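Local coordinates for hypothetical protein Atu0240 (PDB 2GAX) that is of unknown function but belongs to the DUF2000 family, which is grouped in one clan with the PTH2-type peptidyl-tRNA hydrolases, at residues A7-D12 with V59-D64; E66-I71 with A110-M115; M1-I6 with A119-V124. All blocks are in the same frame, centred on the assembly; numbering follows the deposited sequence.

Interaction 1. Residues A7-D12 with V59-D64; sequences AVILRD and VVMATD
Met61, a selenomethionine, turns CG away from its own carbonyl carbon (chi1 -59°) and folds again at chi3 (-71°), a path that swings CE over to Ala7 and Ile9 on the neighbouring strand. Met61 CE packs against both side chains, 3.2 Å from Ala7 CB and 3.3 Å from Ile9 CG1; these distances are shorter than usual van der Waals contact and so doubtful in detail. Ile9 runs alongside Met61, pointing the same way, and its CG2 branch meets Thr63 CG2 at 3.8 Å.

The backbones form a parallel ladder, twisted by 27° between strand directions. Val8 is bonded through both its N and its O: the N donates to Val59 O (2.8 Å) and the O accepts from Met61 N (2.7 Å). Leu10 repeats the pattern with Met61 O and Thr63 N, and Asp12 N closes the ladder on Thr63 O at 2.9 Å.

These strands belong to a beta-alpha-beta crossover whose helix 16-33 packs on the Val8 and Leu10 face, while Ile9 and Thr63 meet Leu68 of helix 65-77 on the other. On the helix 16-33 face Leu10 CD1 reaches Val60 CG1 at 4.1 Å. The charged ends turn elsewhere: Arg11 pairs with Asp13 and Glu87, Asp12 with Lys19. Cohesion between the segments therefore comes from peptide hydrogen bonds and apolar contact, without a salt bridge across them.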
loop_
_atom_site.group_PDB
_atom_site.type_symbol
_atom_site.label_atom_id
_atom_site.label_comp_id
_atom_site.label_asym_id
_atom_site.label_seq_id
_atom_site.Cartn_x
_atom_site.Cartn_y
_atom_site.Cartn_z
ATOM N N ALA A 7 -4.070 -1.167 -5.296
ATOM C CA ALA A 7 -4.201 -2.308 -4.431
ATOM C C ALA A 7 -3.311 -2.159 -3.213
ATOM O O ALA A 7 -2.177 -1.677 -3.309
ATOM C CB ALA A 7 -3.865 -3.579 -5.178
ATOM N N VAL A 8 -3.852 -2.565 -2.070
ATOM C CA VAL A 8 -3.113 -2.638 -0.818
ATOM C C VAL A 8 -3.087 -4.105 -0.389
ATOM O O VAL A 8 -4.134 -4.735 -0.339
ATOM C CB VAL A 8 -3.833 -1.824 0.280
ATOM C CG1 VAL A 8 -3.148 -2.017 1.639
ATOM C CG2 VAL A 8 -3.922 -0.348 -0.093
ATOM N N ILE A 9 -1.905 -4.647 -0.087
ATOM C CA ILE A 9 -1.767 -6.030 0.392
ATOM C C ILE A 9 -1.099 -6.081 1.771
ATOM O O ILE A 9 0.052 -5.663 1.948
ATOM C CB ILE A 9 -0.983 -6.972 -0.591
ATOM C CG1 ILE A 9 -1.402 -6.782 -2.045
ATOM C CG2 ILE A 9 -1.162 -8.450 -0.205
ATOM C CD1 ILE A 9 -0.520 -5.812 -2.850
ATOM N N LEU A 10 -1.828 -6.630 2.740
ATOM C CA LEU A 10 -1.384 -6.687 4.126
ATOM C C LEU A 10 -1.012 -8.101 4.537
ATOM O O LEU A 10 -1.517 -9.070 3.979
ATOM C CB LEU A 10 -2.500 -6.162 5.038
ATOM C CG LEU A 10 -2.942 -4.728 4.709
ATOM C CD1 LEU A 10 -4.215 -4.369 5.449
ATOM C CD2 LEU A 10 -1.820 -3.704 4.992
ATOM N N ARG A 11 -0.110 -8.226 5.500
ATOM C CA ARG A 11 0.202 -9.552 6.034
ATOM C C ARG A 11 -0.963 -9.948 6.946
ATOM O O ARG A 11 -1.337 -9.176 7.826
ATOM C CB ARG A 11 1.540 -9.550 6.783
ATOM C CG ARG A 11 2.151 -10.958 6.901
ATOM C CD ARG A 11 3.491 -10.926 7.600
ATOM N NE ARG A 11 3.375 -10.631 9.030
ATOM C CZ ARG A 11 4.404 -10.291 9.804
ATOM N NH1 ARG A 11 5.621 -10.190 9.292
ATOM N NH2 ARG A 11 4.224 -10.035 11.090
ATOM N N ASP A 12 -1.547 -11.132 6.739
ATOM C CA ASP A 12 -2.847 -11.426 7.372
ATOM C C ASP A 12 -2.788 -11.535 8.892
ATOM O O ASP A 12 -3.792 -11.310 9.567
ATOM C CB ASP A 12 -3.539 -12.652 6.762
ATOM C CG ASP A 12 -5.055 -12.660 7.017
ATOM O OD1 ASP A 12 -5.663 -11.573 7.255
ATOM O OD2 ASP A 12 -5.650 -13.767 6.971
ATOM N N VAL A 59 -8.545 -1.405 -3.699
ATOM C CA VAL A 59 -8.799 -2.792 -3.294
ATOM C C VAL A 59 -7.846 -3.227 -2.178
ATOM O O VAL A 59 -6.639 -3.101 -2.318
ATOM C CB VAL A 59 -8.671 -3.750 -4.517
ATOM C CG1 VAL A 59 -8.743 -5.183 -4.086
ATOM C CG2 VAL A 59 -9.750 -3.448 -5.538
ATOM N N VAL A 60 -8.382 -3.747 -1.074
ATOM C CA VAL A 60 -7.531 -4.211 0.037
ATOM C C VAL A 60 -7.492 -5.739 0.093
ATOM O O VAL A 60 -8.533 -6.393 0.037
ATOM C CB VAL A 60 -7.985 -3.627 1.400
ATOM C CG1 VAL A 60 -7.037 -4.067 2.532
ATOM C CG2 VAL A 60 -8.046 -2.110 1.323
HETATM N N MSE A 61 -6.282 -6.290 0.193
HETATM C CA MSE A 61 -6.075 -7.737 0.203
HETATM C C MSE A 61 -5.179 -8.160 1.362
HETATM O O MSE A 61 -4.562 -7.323 2.014
HETATM C CB MSE A 61 -5.460 -8.193 -1.123
HETATM C CG MSE A 61 -6.306 -7.863 -2.341
HETATM SE SE MSE A 61 -5.234 -7.978 -3.980
HETATM C CE MSE A 61 -4.192 -6.457 -3.723
ATOM N N ALA A 62 -5.125 -9.464 1.628
ATOM C CA ALA A 62 -4.258 -9.998 2.673
ATOM C C ALA A 62 -3.682 -11.333 2.231
ATOM O O ALA A 62 -4.293 -12.042 1.438
ATOM C CB ALA A 62 -5.019 -10.143 3.989
ATOM N N THR A 63 -2.490 -11.650 2.720
ATOM C CA THR A 63 -1.872 -12.946 2.449
ATOM C C THR A 63 -0.783 -13.246 3.475
ATOM O O THR A 63 -0.530 -12.440 4.369
ATOM C CB THR A 63 -1.335 -13.043 0.994
ATOM O OG1 THR A 63 -0.869 -14.373 0.736
ATOM C CG2 THR A 63 -0.199 -12.047 0.747
ATOM N N ASP A 64 -0.142 -14.406 3.327
ATOM C CA ASP A 64 0.926 -14.829 4.228
ATOM C C ASP A 64 2.291 -14.220 3.898
ATOM O O ASP A 64 2.498 -13.664 2.817
ATOM C CB ASP A 64 1.021 -16.358 4.243
ATOM C CG ASP A 64 1.344 -16.935 2.870
ATOM O OD1 ASP A 64 0.406 -17.120 2.066
ATOM O OD2 ASP A 64 2.542 -17.192 2.596
#

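Interaction 2. Residues E66-I71 with A110-M115; sequences EALRKI and AKVVGM
Leu68 and Ile71, one helical turn apart, pack helix 65-77 onto strand 112-120 just where a classic beta bulge interrupts the strand: Val113 and Gly114 both face Tyr85 of the adjoining strand 83-86. The short axes approach to 8.5 Å and run at 48° to each other, the layering of an alpha/beta fold with a helix laid across one side of its sheet.

The buried part is apolar and close. Leu68 holds CG anti to its backbone N (chi1 -166°), which sends the branch down to the strand, and it crosses Val112 at about a right angle. Leu68 CD2 stands 3.9 Å from Val112 CG1 and, nearer still, 3.3 Å from Val112 O, so the methyl rests on the peptide leading into the bulge as well as on the valine. Farther along, Met115, a selenomethionine, extends through its first two torsions and bends only at the last, bringing CE to 3.5 Å from Ile71 CG2. Leu68 and Ile71 also touch Ile9 of the central strand 4-11, which places both in the interior between helix and sheet.

Toward solvent the helix reaches the strand by a long polar arm instead. Glu66 is exposed and Arg69 partly so, and Arg69 grips Glu66 side-on, both carboxylate oxygens lying in the guanidinium plane: Arg69 NE meets Glu66 OE1 at 2.7 Å, and Arg69 NH2 meets Glu66 OE2 at 2.9 Å. With its rotation fixed in this way, the guanidinium turns its NH1/NH2 end to the chain ahead of the strand, where Ala110 O lies 25° out of its plane. Arg69 NH1 also donates to Pro107 O, and its hydrogen bond to Ala110 O, 2.9 Å long, lies in the carbonyl plane, on a lone pair.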
loop_
_atom_site.group_PDB
_atom_site.type_symbol
_atom_site.label_atom_id
_atom_site.label_comp_id
_atom_site.label_asym_id
_atom_site.label_seq_id
_atom_site.Cartn_x
_atom_site.Cartn_y
_atom_site.Cartn_z
ATOM N N GLU A 66 5.371 -15.387 3.051
ATOM C CA GLU A 66 6.099 -15.770 1.846
ATOM C C GLU A 66 5.353 -15.412 0.582
ATOM O O GLU A 66 5.980 -15.117 -0.441
ATOM C CB GLU A 66 6.519 -17.247 1.867
ATOM C CG GLU A 66 7.563 -17.539 2.949
ATOM C CD GLU A 66 8.703 -16.537 2.947
ATOM O OE1 GLU A 66 9.356 -16.361 1.896
ATOM O OE2 GLU A 66 8.943 -15.915 3.997
ATOM N N ALA A 67 4.023 -15.397 0.650
ATOM C CA ALA A 67 3.240 -14.926 -0.488
ATOM C C ALA A 67 3.396 -13.411 -0.707
ATOM O O ALA A 67 3.396 -12.941 -1.855
ATOM C CB ALA A 67 1.782 -15.304 -0.348
ATOM N N LEU A 68 3.536 -12.658 0.383
ATOM C CA LEU A 68 3.760 -11.216 0.280
ATOM C C LEU A 68 5.157 -10.915 -0.269
ATOM O O LEU A 68 5.346 -9.948 -1.002
ATOM C CB LEU A 68 3.511 -10.518 1.630
ATOM C CG LEU A 68 3.370 -8.990 1.748
ATOM C CD1 LEU A 68 2.422 -8.392 0.708
ATOM C CD2 LEU A 68 2.885 -8.636 3.133
ATOM N N ARG A 69 6.125 -11.763 0.060
ATOM C CA ARG A 69 7.463 -11.660 -0.512
ATOM C C ARG A 69 7.466 -11.767 -2.041
ATOM O O ARG A 69 8.076 -10.932 -2.707
ATOM C CB ARG A 69 8.410 -12.708 0.085
ATOM C CG ARG A 69 9.850 -12.544 -0.407
ATOM C CD ARG A 69 10.776 -13.609 0.133
ATOM N NE ARG A 69 10.508 -13.897 1.539
ATOM C CZ ARG A 69 10.884 -13.123 2.553
ATOM N NH1 ARG A 69 11.555 -11.992 2.329
ATOM N NH2 ARG A 69 10.585 -13.483 3.796
ATOM N N LYS A 70 6.784 -12.775 -2.598
ATOM C CA LYS A 70 6.761 -12.934 -4.056
ATOM C C LYS A 70 6.054 -11.775 -4.762
ATOM O O LYS A 70 6.504 -11.328 -5.814
ATOM C CB LYS A 70 6.200 -14.300 -4.497
ATOM C CG LYS A 70 4.954 -14.741 -3.763
ATOM C CD LYS A 70 4.231 -15.907 -4.480
ATOM C CE LYS A 70 2.784 -16.076 -3.952
ATOM N NZ LYS A 70 2.009 -14.770 -3.866
ATOM N N ILE A 71 4.965 -11.287 -4.166
ATOM C CA ILE A 71 4.252 -10.095 -4.648
ATOM C C ILE A 71 5.209 -8.897 -4.694
ATOM O O ILE A 71 5.303 -8.199 -5.709
ATOM C CB ILE A 71 2.993 -9.802 -3.782
ATOM C CG1 ILE A 71 1.920 -10.873 -4.044
ATOM C CG2 ILE A 71 2.440 -8.410 -4.087
ATOM C CD1 ILE A 71 0.744 -10.892 -3.058
ATOM N N ALA A 110 13.565 -9.301 3.823
ATOM C CA ALA A 110 12.632 -8.424 4.537
ATOM C C ALA A 110 11.413 -9.176 5.095
ATOM O O ALA A 110 11.001 -10.215 4.556
ATOM C CB ALA A 110 12.193 -7.251 3.656
ATOM N N LYS A 111 10.853 -8.657 6.187
ATOM C CA LYS A 111 9.566 -9.149 6.678
ATOM C C LYS A 111 8.524 -8.093 6.333
ATOM O O LYS A 111 8.181 -7.263 7.155
ATOM C CB LYS A 111 9.600 -9.420 8.183
ATOM C CG LYS A 111 10.552 -10.523 8.590
ATOM C CD LYS A 111 10.861 -10.464 10.089
ATOM C CE LYS A 111 11.346 -11.815 10.604
ATOM N NZ LYS A 111 12.440 -11.665 11.615
ATOM N N VAL A 112 8.077 -8.096 5.079
ATOM C CA VAL A 112 7.071 -7.142 4.637
ATOM C C VAL A 112 5.762 -7.412 5.353
ATOM O O VAL A 112 5.302 -8.556 5.420
ATOM C CB VAL A 112 6.835 -7.178 3.123
ATOM C CG1 VAL A 112 5.798 -6.131 2.721
ATOM C CG2 VAL A 112 8.141 -6.908 2.382
ATOM N N VAL A 113 5.186 -6.348 5.905
ATOM C CA VAL A 113 3.864 -6.431 6.520
ATOM C C VAL A 113 2.778 -5.762 5.671
ATOM O O VAL A 113 1.589 -5.974 5.889
ATOM C CB VAL A 113 3.876 -5.924 7.978
ATOM C CG1 VAL A 113 4.855 -6.770 8.808
ATOM C CG2 VAL A 113 4.263 -4.436 8.054
ATOM N N GLY A 114 3.185 -4.974 4.682
ATOM C CA GLY A 114 2.220 -4.367 3.768
ATOM C C GLY A 114 2.897 -3.771 2.557
ATOM O O GLY A 114 4.055 -3.378 2.625
HETATM N N MSE A 115 2.156 -3.723 1.457
HETATM C CA MSE A 115 2.587 -3.074 0.225
HETATM C C MSE A 115 1.368 -2.496 -0.470
HETATM O O MSE A 115 0.270 -3.056 -0.386
HETATM C CB MSE A 115 3.276 -4.068 -0.707
HETATM C CG MSE A 115 3.888 -3.438 -1.957
HETATM SE SE MSE A 115 4.695 -4.799 -3.150
HETATM C CE MSE A 115 3.249 -4.994 -4.449
#

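Interaction 3. Residues M1-I6 with A119-V124; sequences MFDTKI and ADRKIV. With PO4 (phosphate ion), chain C.
The guanidinium of Arg121 carries Met1 CE over one face, 3.9 Å from NH1 and displaced toward the rim, while Phe2 O and Asp3 N lie at its edge. NE and NH2 converge side-on upon that single carbonyl oxygen. Arg121 NE approaches Phe2 O at 2.9 Å in the carbonyl plane, on a lone pair; Arg121 NH2 comes to Phe2 O at 2.8 Å from above that plane, 49° out of it. Asp3 OD1 approaches obliquely and forms a salt bridge with NH2, the carboxylate turned 57° from the guanidinium. The Phe2 ring turns its edge to O1 of the phosphate, in plane, and the residue's side chain rests against Ile55 and Gln56.

Next to these groups the start of strand 4-11 pairs antiparallel with the end of strand 112-120, and the latter passes directly into helix 121-127. Thr4 and Asp120 are a non-hydrogen-bonded pair, whereas Lys5 and Ala119 exchange bonds in both directions, Lys5 N to Ala119 O being 3.0 Å. Asp120 occupies the N-cap position, yet its side chain makes no capping bond. The first helical N-H, that of Arg121, instead donates to Asp3 O at 2.9 Å. Behind the turn the extended Lys5 chain lies against Val124, with Lys5 CD 3.8 Å from Val124 CG1.

The phosphate, probably from the crystallisation liquor, sits beside the strand entrance. Asp3 N holds its O2 at 2.6 Å with a nearly straight bond. Thr4 grips O3 twice, through its backbone N and its hydroxyl; Thr4 OG1, set between the backbone N and the carbonyl carbon, reaches that oxygen at 2.6 Å and is also bonded to Gln56 NE2.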
loop_
_atom_site.group_PDB
_atom_site.type_symbol
_atom_site.label_atom_id
_atom_site.label_comp_id
_atom_site.label_asym_id
_atom_site.label_seq_id
_atom_site.Cartn_x
_atom_site.Cartn_y
_atom_site.Cartn_z
HETATM N N MSE A 1 -13.728 5.492 -14.822
HETATM C CA MSE A 1 -12.900 4.262 -15.004
HETATM C C MSE A 1 -11.455 4.582 -15.405
HETATM O O MSE A 1 -11.179 5.591 -16.062
HETATM C CB MSE A 1 -13.541 3.337 -16.027
HETATM C CG MSE A 1 -13.171 1.892 -15.834
HETATM SE SE MSE A 1 -13.605 0.906 -17.430
HETATM C CE MSE A 1 -12.565 -0.728 -17.076
ATOM N N PHE A 2 -10.541 3.703 -15.015
ATOM C CA PHE A 2 -9.119 4.021 -15.036
ATOM C C PHE A 2 -8.307 2.943 -15.725
ATOM O O PHE A 2 -8.672 1.771 -15.676
ATOM C CB PHE A 2 -8.617 4.186 -13.596
ATOM C CG PHE A 2 -9.344 5.243 -12.820
ATOM C CD1 PHE A 2 -8.815 6.520 -12.707
ATOM C CD2 PHE A 2 -10.567 4.964 -12.209
ATOM C CE1 PHE A 2 -9.483 7.509 -11.995
ATOM C CE2 PHE A 2 -11.249 5.942 -11.495
ATOM C CZ PHE A 2 -10.705 7.218 -11.389
ATOM N N ASP A 3 -7.199 3.346 -16.349
ATOM C CA ASP A 3 -6.232 2.397 -16.911
ATOM C C ASP A 3 -5.551 1.604 -15.795
ATOM O O ASP A 3 -5.187 0.435 -15.980
ATOM C CB ASP A 3 -5.176 3.119 -17.751
ATOM C CG ASP A 3 -5.681 3.510 -19.132
ATOM O OD1 ASP A 3 -6.827 3.148 -19.494
ATOM O OD2 ASP A 3 -4.916 4.173 -19.865
ATOM N N THR A 4 -5.411 2.241 -14.634
ATOM C CA THR A 4 -4.715 1.639 -13.490
ATOM C C THR A 4 -5.663 1.099 -12.423
ATOM O O THR A 4 -6.882 1.332 -12.475
ATOM C CB THR A 4 -3.742 2.642 -12.823
ATOM O OG1 THR A 4 -4.485 3.721 -12.235
ATOM C CG2 THR A 4 -2.749 3.188 -13.846
ATOM N N LYS A 5 -5.078 0.379 -11.465
ATOM C CA LYS A 5 -5.766 -0.118 -10.287
ATOM C C LYS A 5 -4.893 0.159 -9.056
ATOM O O LYS A 5 -3.670 0.032 -9.133
ATOM C CB LYS A 5 -5.999 -1.630 -10.429
ATOM C CG LYS A 5 -6.592 -2.295 -9.203
ATOM C CD LYS A 5 -6.656 -3.813 -9.343
ATOM C CE LYS A 5 -6.944 -4.434 -7.981
ATOM N NZ LYS A 5 -7.245 -5.913 -7.983
ATOM N N ILE A 6 -5.524 0.519 -7.936
ATOM C CA ILE A 6 -4.827 0.693 -6.651
ATOM C C ILE A 6 -5.126 -0.497 -5.740
ATOM O O ILE A 6 -6.283 -0.806 -5.451
ATOM C CB ILE A 6 -5.207 2.028 -5.929
ATOM C CG1 ILE A 6 -4.898 3.236 -6.811
ATOM C CG2 ILE A 6 -4.444 2.172 -4.610
ATOM C CD1 ILE A 6 -5.367 4.552 -6.228
ATOM N N ALA A 119 -0.826 0.660 -10.660
ATOM C CA ALA A 119 -0.241 0.350 -11.963
ATOM C C ALA A 119 -1.307 -0.117 -12.947
ATOM O O ALA A 119 -2.436 -0.420 -12.549
ATOM C CB ALA A 119 0.824 -0.715 -11.819
ATOM N N ASP A 120 -0.944 -0.181 -14.228
ATOM C CA ASP A 120 -1.881 -0.652 -15.244
ATOM C C ASP A 120 -2.592 -1.894 -14.748
ATOM O O ASP A 120 -1.969 -2.825 -14.239
ATOM C CB ASP A 120 -1.200 -0.874 -16.600
ATOM C CG ASP A 120 -1.268 0.366 -17.501
ATOM O OD1 ASP A 120 -1.611 0.212 -18.699
ATOM O OD2 ASP A 120 -1.003 1.498 -17.022
ATOM N N ARG A 121 -3.910 -1.878 -14.870
ATOM C CA ARG A 121 -4.770 -2.870 -14.216
ATOM C C ARG A 121 -4.351 -4.329 -14.400
ATOM O O ARG A 121 -4.339 -5.094 -13.430
ATOM C CB ARG A 121 -6.245 -2.643 -14.592
ATOM C CG ARG A 121 -6.554 -2.625 -16.097
ATOM C CD ARG A 121 -8.003 -2.223 -16.350
ATOM N NE ARG A 121 -8.156 -0.845 -16.809
ATOM C CZ ARG A 121 -8.696 -0.495 -17.975
ATOM N NH1 ARG A 121 -9.151 -1.422 -18.807
ATOM N NH2 ARG A 121 -8.791 0.789 -18.307
ATOM N N LYS A 122 -3.987 -4.710 -15.625
ATOM C CA LYS A 122 -3.621 -6.107 -15.927
ATOM C C LYS A 122 -2.324 -6.530 -15.215
ATOM O O LYS A 122 -2.205 -7.660 -14.718
ATOM C CB LYS A 122 -3.522 -6.329 -17.445
ATOM C CG LYS A 122 -4.796 -5.936 -18.226
ATOM C CD LYS A 122 -4.827 -6.513 -19.652
ATOM C CE LYS A 122 -5.186 -8.017 -19.662
ATOM N NZ LYS A 122 -6.666 -8.287 -19.547
ATOM N N ILE A 123 -1.377 -5.596 -15.154
ATOM C CA ILE A 123 -0.116 -5.766 -14.441
ATOM C C ILE A 123 -0.343 -5.996 -12.937
ATOM O O ILE A 123 0.246 -6.912 -12.360
ATOM C CB ILE A 123 0.846 -4.559 -14.706
ATOM C CG1 ILE A 123 1.493 -4.704 -16.090
ATOM C CG2 ILE A 123 1.944 -4.476 -13.647
ATOM C CD1 ILE A 123 2.048 -3.410 -16.684
ATOM N N VAL A 124 -1.200 -5.170 -12.322
ATOM C CA VAL A 124 -1.526 -5.307 -10.894
ATOM C C VAL A 124 -2.047 -6.704 -10.546
ATOM O O VAL A 124 -1.628 -7.295 -9.551
ATOM C CB VAL A 124 -2.528 -4.224 -10.417
ATOM C CG1 VAL A 124 -2.975 -4.484 -8.981
ATOM C CG2 VAL A 124 -1.901 -2.841 -10.529
HETATM P P PO4 C . -5.436 6.109 -15.300
HETATM O O1 PO4 C . -5.654 7.447 -14.629
HETATM O O2 PO4 C . -6.529 5.873 -16.318
HETATM O O3 PO4 C . -5.467 5.006 -14.282
HETATM O O4 PO4 C . -4.105 6.111 -16.017
#

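How the interactions relate
Strand 4-11 joins all three contacts, through its own segments in interactions 1 and 3 and as a sheet neighbour in interaction 2. The centres of interactions 1 and 2 are about 9 Å apart, and the probable bond from Ile9 N to Met115 O, 2.7 Å long, ties them edge to edge in the sheet. Interaction 3 is centred about 17 Å from interaction 1, where Ile6 O meets Val59 N at 2.9 Å as the ladder continues. Interactions 2 and 3 share strand 112-120 and adjoin in sequence, but their centres are about 20 Å apart. The phosphate belongs to the neighbourhood of interaction 3 and marks no known active site.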